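Side-chain contact in multiheme cytochrome cf (Carboxydothermus ferrireducens DSM 11255, PDB 6QVM), which probably serves as an extracellular Fe(III) reductase of the S-layer, passing electrons through its chain of hemes to insoluble iron minerals: residues T551-N556 with G657-A662. Residues are numbered along the deposited sequence; the frame is centred on the assembly and turned at random.
Sequences TCHMPN and GIHNTA. With HEC (heme c), chain N.
Bis-histidine axial ligation of a heme c joins these segments: His-553 and His-659 approach opposite faces of one porphyrin and share its iron. His-553 NE2 lies 1.9 Å from HEC FE, and so does His-659 NE2 from the other face. The N-Fe-N angle is about 172°, so the two ligands are almost collinear and His-553 NE2 and His-659 NE2 stand 3.9 Å apart, with the metal between them. Imidazole suits the place because NE2 can give its lone pair to iron while ND1 still holds a hydrogen bond: His-553 ND1 donates to the carbonyl of Phe-561, and His-659 ND1 pairs with Asp-653 OD1. These second-shell partners help fix how each ring is rotated about its iron bond. The ring planes are turned roughly 58° against each other, and both stand steeply on the heme. The carboxylate behind His-659 would probably make that ring the more electron-rich donor and favour the oxidised iron.

His-553 and Cys-552 close the CVTCH sequence of helix 549-553, the CXXCH signature of c-type cytochromes; the distal histidine comes from over a hundred residues later in the chain. With its sulfur anti to the carbonyl carbon (chi1 -63°), Cys-552 reaches the porphyrin rim, where SG is bonded covalently to HEC CAC at 1.9 Å in a thioether link. From the His-659 side, Ile-658 lays its CG2 branch 3.7 Å from HEC CBC, an aliphatic van der Waals contact with the same vinyl-derived substituent, which suits a branched hydrophobic residue. Next to the ligand, Asn-660 is the N-cap of helix 661-672, its OD1 taking the backbone N of Leu-663. The nearest atoms of the His-553 side chain and a second heme c are about 3 Å apart, a proximity consistent with electron transfer between neighbouring hemes.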
ATOM      1  N   THR A 551     -22.042   2.230 -12.669  1.00 32.07           N
ATOM      2  CA  THR A 551     -23.251   3.014 -12.442  1.00 30.13           C
ATOM      3  C   THR A 551     -24.354   2.145 -11.854  1.00 32.37           C
ATOM      4  O   THR A 551     -25.028   2.536 -10.893  1.00 36.56           O
ATOM      5  CB  THR A 551     -23.719   3.658 -13.749  1.00 28.70           C
ATOM      6  OG1 THR A 551     -22.609   4.282 -14.409  1.00 35.19           O
ATOM      7  CG2 THR A 551     -24.792   4.721 -13.488  1.00 26.19           C
ATOM      8  N   CYS A 552     -24.558   0.961 -12.426  1.00 32.78           N
ATOM      9  CA  CYS A 552     -25.620   0.069 -11.976  1.00 43.16           C
ATOM     10  C   CYS A 552     -25.143  -0.923 -10.920  1.00 37.76           C
ATOM     11  O   CYS A 552     -25.886  -1.249  -9.990  1.00 44.37           O
ATOM     12  CB  CYS A 552     -26.213  -0.696 -13.165  1.00 47.31           C
ATOM     13  SG  CYS A 552     -27.018   0.331 -14.416  1.00 45.93           S
ATOM     14  N   HIS A 553     -23.914  -1.414 -11.045  1.00 27.45           N
ATOM     15  CA  HIS A 553     -23.427  -2.448 -10.141  1.00 32.54           C
ATOM     16  C   HIS A 553     -22.773  -1.900  -8.883  1.00 40.81           C
ATOM     17  O   HIS A 553     -22.650  -2.639  -7.901  1.00 35.60           O
ATOM     18  CB  HIS A 553     -22.428  -3.360 -10.860  1.00 33.02           C
ATOM     19  CG  HIS A 553     -23.049  -4.261 -11.879  1.00 40.82           C
ATOM     20  ND1 HIS A 553     -23.635  -5.466 -11.551  1.00 37.93           N
ATOM     21  CD2 HIS A 553     -23.157  -4.144 -13.224  1.00 41.42           C
ATOM     22  CE1 HIS A 553     -24.084  -6.048 -12.649  1.00 49.73           C
ATOM     23  NE2 HIS A 553     -23.810  -5.264 -13.677  1.00 50.88           N
ATOM     24  N   MET A 554     -22.332  -0.644  -8.883  1.00 34.91           N
ATOM     25  CA  MET A 554     -21.665  -0.065  -7.715  1.00 35.64           C
ATOM     26  C   MET A 554     -22.205   1.333  -7.414  1.00 34.81           C
ATOM     27  O   MET A 554     -21.455   2.311  -7.412  1.00 40.22           O
ATOM     28  CB  MET A 554     -20.150  -0.028  -7.925  1.00 26.55           C
ATOM     29  CG  MET A 554     -19.512  -1.365  -8.272  1.00 28.73           C
ATOM     30  SD  MET A 554     -17.711  -1.262  -8.225  1.00 38.11           S
ATOM     31  CE  MET A 554     -17.426  -1.126  -6.464  1.00 28.98           C
ATOM     32  N   PRO A 555     -23.505   1.461  -7.126  1.00 35.17           N
ATOM     33  CA  PRO A 555     -24.034   2.781  -6.770  1.00 28.94           C
ATOM     34  C   PRO A 555     -23.471   3.233  -5.436  1.00 32.41           C
ATOM     35  O   PRO A 555     -23.360   2.447  -4.493  1.00 40.53           O
ATOM     36  CB  PRO A 555     -25.549   2.556  -6.692  1.00 28.79           C
ATOM     37  CG  PRO A 555     -25.783   1.274  -7.434  1.00 31.05           C
ATOM     38  CD  PRO A 555     -24.571   0.448  -7.138  1.00 29.79           C
ATOM     39  N   ASN A 556     -23.093   4.509  -5.374  1.00 39.20           N
ATOM     40  CA  ASN A 556     -22.531   5.118  -4.169  1.00 39.32           C
ATOM     41  C   ASN A 556     -21.291   4.374  -3.671  1.00 29.85           C
ATOM     42  O   ASN A 556     -20.989   4.381  -2.476  1.00 33.94           O
ATOM     43  CB  ASN A 556     -23.587   5.207  -3.063  1.00 45.44           C
ATOM     44  CG  ASN A 556     -24.769   6.065  -3.466  1.00 69.98           C
ATOM     45  OD1 ASN A 556     -24.602   7.180  -3.959  1.00 71.56           O
ATOM     46  ND2 ASN A 556     -25.973   5.543  -3.264  1.00 71.98           N
ATOM     47  N   GLY A 657     -31.042  -8.618 -20.909  1.00 58.08           N
ATOM     48  CA  GLY A 657     -30.965  -7.647 -21.977  1.00 60.85           C
ATOM     49  C   GLY A 657     -30.767  -6.207 -21.551  1.00 63.04           C
ATOM     50  O   GLY A 657     -30.741  -5.324 -22.417  1.00 61.50           O
ATOM     51  N   ILE A 658     -30.616  -5.941 -20.252  1.00 53.10           N
ATOM     52  CA  ILE A 658     -30.400  -4.573 -19.794  1.00 40.52           C
ATOM     53  C   ILE A 658     -29.051  -4.045 -20.274  1.00 39.27           C
ATOM     54  O   ILE A 658     -28.921  -2.858 -20.595  1.00 41.42           O
ATOM     55  CB  ILE A 658     -30.529  -4.500 -18.262  1.00 44.05           C
ATOM     56  CG1 ILE A 658     -31.963  -4.819 -17.835  1.00 40.87           C
ATOM     57  CG2 ILE A 658     -30.122  -3.130 -17.751  1.00 38.02           C
ATOM     58  CD1 ILE A 658     -32.962  -3.759 -18.246  1.00 40.18           C
ATOM     59  N   HIS A 659     -28.032  -4.904 -20.348  1.00 40.33           N
ATOM     60  CA  HIS A 659     -26.717  -4.473 -20.811  1.00 36.35           C
ATOM     61  C   HIS A 659     -26.741  -3.864 -22.210  1.00 43.63           C
ATOM     62  O   HIS A 659     -25.778  -3.187 -22.586  1.00 53.68           O
ATOM     63  CB  HIS A 659     -25.738  -5.655 -20.775  1.00 32.69           C
ATOM     64  CG  HIS A 659     -25.329  -6.058 -19.389  1.00 41.82           C
ATOM     65  ND1 HIS A 659     -24.615  -7.205 -19.123  1.00 41.92           N
ATOM     66  CD2 HIS A 659     -25.545  -5.466 -18.190  1.00 50.39           C
ATOM     67  CE1 HIS A 659     -24.402  -7.301 -17.821  1.00 54.04           C
ATOM     68  NE2 HIS A 659     -24.955  -6.256 -17.232  1.00 56.54           N
ATOM     69  N   ASN A 660     -27.797  -4.106 -22.990  1.00 54.66           N
ATOM     70  CA  ASN A 660     -27.967  -3.501 -24.307  1.00 47.81           C
ATOM     71  C   ASN A 660     -29.349  -3.846 -24.843  1.00 54.61           C
ATOM     72  O   ASN A 660     -29.518  -4.870 -25.513  1.00 56.15           O
ATOM     73  CB  ASN A 660     -26.886  -3.968 -25.288  1.00 38.49           C
ATOM     74  CG  ASN A 660     -26.777  -3.059 -26.507  1.00 48.51           C
ATOM     75  OD1 ASN A 660     -27.730  -2.370 -26.874  1.00 52.00           O
ATOM     76  ND2 ASN A 660     -25.611  -3.050 -27.133  1.00 40.80           N
ATOM     77  N   THR A 661     -30.341  -2.994 -24.555  1.00 52.94           N
ATOM     78  CA  THR A 661     -31.721  -3.316 -24.911  1.00 56.05           C
ATOM     79  C   THR A 661     -31.882  -3.481 -26.418  1.00 70.29           C
ATOM     80  O   THR A 661     -32.647  -4.337 -26.879  1.00 68.28           O
ATOM     81  CB  THR A 661     -32.676  -2.242 -24.387  1.00 47.04           C
ATOM     82  OG1 THR A 661     -32.221  -0.954 -24.825  1.00 58.22           O
ATOM     83  CG2 THR A 661     -32.747  -2.286 -22.872  1.00 43.95           C
ATOM     84  N   ALA A 662     -31.153  -2.684 -27.202  1.00 63.85           N
ATOM     85  CA  ALA A 662     -31.318  -2.708 -28.652  1.00 68.78           C
ATOM     86  C   ALA A 662     -30.620  -3.908 -29.283  1.00 71.70           C
ATOM     87  O   ALA A 662     -31.166  -4.538 -30.197  1.00 90.49           O
ATOM     88  CB  ALA A 662     -30.800  -1.407 -29.260  1.00 52.42           C
TER
HETATM   89 FE   HEC N 710     -24.450  -5.642 -15.482  1.00 38.49          FE
HETATM   90  CHA HEC N 710     -26.029  -8.509 -14.528  1.00 36.40           C
HETATM   91  CHB HEC N 710     -21.418  -7.380 -15.558  1.00 33.47           C
HETATM   92  CHC HEC N 710     -22.910  -2.936 -16.819  1.00 27.89           C
HETATM   93  CHD HEC N 710     -27.343  -3.787 -15.009  1.00 33.74           C
HETATM   94  NA  HEC N 710     -23.824  -7.557 -15.111  1.00 34.95           N
HETATM   95  C1A HEC N 710     -24.662  -8.582 -14.716  1.00 44.47           C
HETATM   96  C2A HEC N 710     -23.849  -9.770 -14.536  1.00 48.90           C
HETATM   97  C3A HEC N 710     -22.582  -9.461 -14.812  1.00 41.85           C
HETATM   98  C4A HEC N 710     -22.541  -8.068 -15.182  1.00 39.25           C
HETATM   99  CMA HEC N 710     -21.384 -10.429 -14.735  1.00 52.55           C
HETATM  100  CAA HEC N 710     -24.372 -11.149 -14.095  1.00 54.91           C
HETATM  101  CBA HEC N 710     -24.554 -11.058 -12.594  1.00 74.12           C
HETATM  102  CGA HEC N 710     -25.480 -12.146 -12.141  1.00 93.18           C
HETATM  103  O1A HEC N 710     -26.466 -11.829 -11.429  1.00100.19           O
HETATM  104  O2A HEC N 710     -25.231 -13.327 -12.490  1.00 96.08           O
HETATM  105  NB  HEC N 710     -22.509  -5.232 -16.052  1.00 31.73           N
HETATM  106  C1B HEC N 710     -21.443  -6.114 -16.095  1.00 33.83           C
HETATM  107  C2B HEC N 710     -20.355  -5.478 -16.807  1.00 34.67           C
HETATM  108  C3B HEC N 710     -20.760  -4.235 -17.149  1.00 36.01           C
HETATM  109  C4B HEC N 710     -22.128  -4.064 -16.680  1.00 34.57           C
HETATM  110  CMB HEC N 710     -18.974  -6.134 -17.045  1.00 47.56           C
HETATM  111  CAB HEC N 710     -19.948  -3.163 -17.918  1.00 42.78           C
HETATM  112  CBB HEC N 710     -19.583  -3.647 -19.340  1.00 44.19           C
HETATM  113  NC  HEC N 710     -25.023  -3.725 -15.808  1.00 32.99           N
HETATM  114  C1C HEC N 710     -24.212  -2.769 -16.392  1.00 27.64           C
HETATM  115  C2C HEC N 710     -24.968  -1.536 -16.502  1.00 36.28           C
HETATM  116  C3C HEC N 710     -26.214  -1.767 -16.040  1.00 36.52           C
HETATM  117  C4C HEC N 710     -26.259  -3.147 -15.577  1.00 35.45           C
HETATM  118  CMC HEC N 710     -24.436  -0.236 -17.148  1.00 35.73           C
HETATM  119  CAC HEC N 710     -27.395  -0.761 -15.951  1.00 41.20           C
HETATM  120  CBC HEC N 710     -27.839  -0.292 -17.354  1.00 37.27           C
HETATM  121  ND  HEC N 710     -26.394  -6.076 -14.861  1.00 35.31           N
HETATM  122  C1D HEC N 710     -27.424  -5.142 -14.750  1.00 40.27           C
HETATM  123  C2D HEC N 710     -28.614  -5.831 -14.318  1.00 41.63           C
HETATM  124  C3D HEC N 710     -28.216  -7.305 -14.158  1.00 42.08           C
HETATM  125  C4D HEC N 710     -26.814  -7.366 -14.526  1.00 43.49           C
HETATM  126  CMD HEC N 710     -29.999  -5.209 -14.057  1.00 49.57           C
HETATM  127  CAD HEC N 710     -29.142  -8.457 -13.712  1.00 49.83           C
HETATM  128  CBD HEC N 710     -28.592  -9.042 -12.415  1.00 60.36           C
HETATM  129  CGD HEC N 710     -29.671  -9.104 -11.363  1.00 73.95           C
HETATM  130  O1D HEC N 710     -29.410  -8.650 -10.215  1.00 69.70           O
HETATM  131  O2D HEC N 710     -30.790  -9.602 -11.668  1.00 76.66           O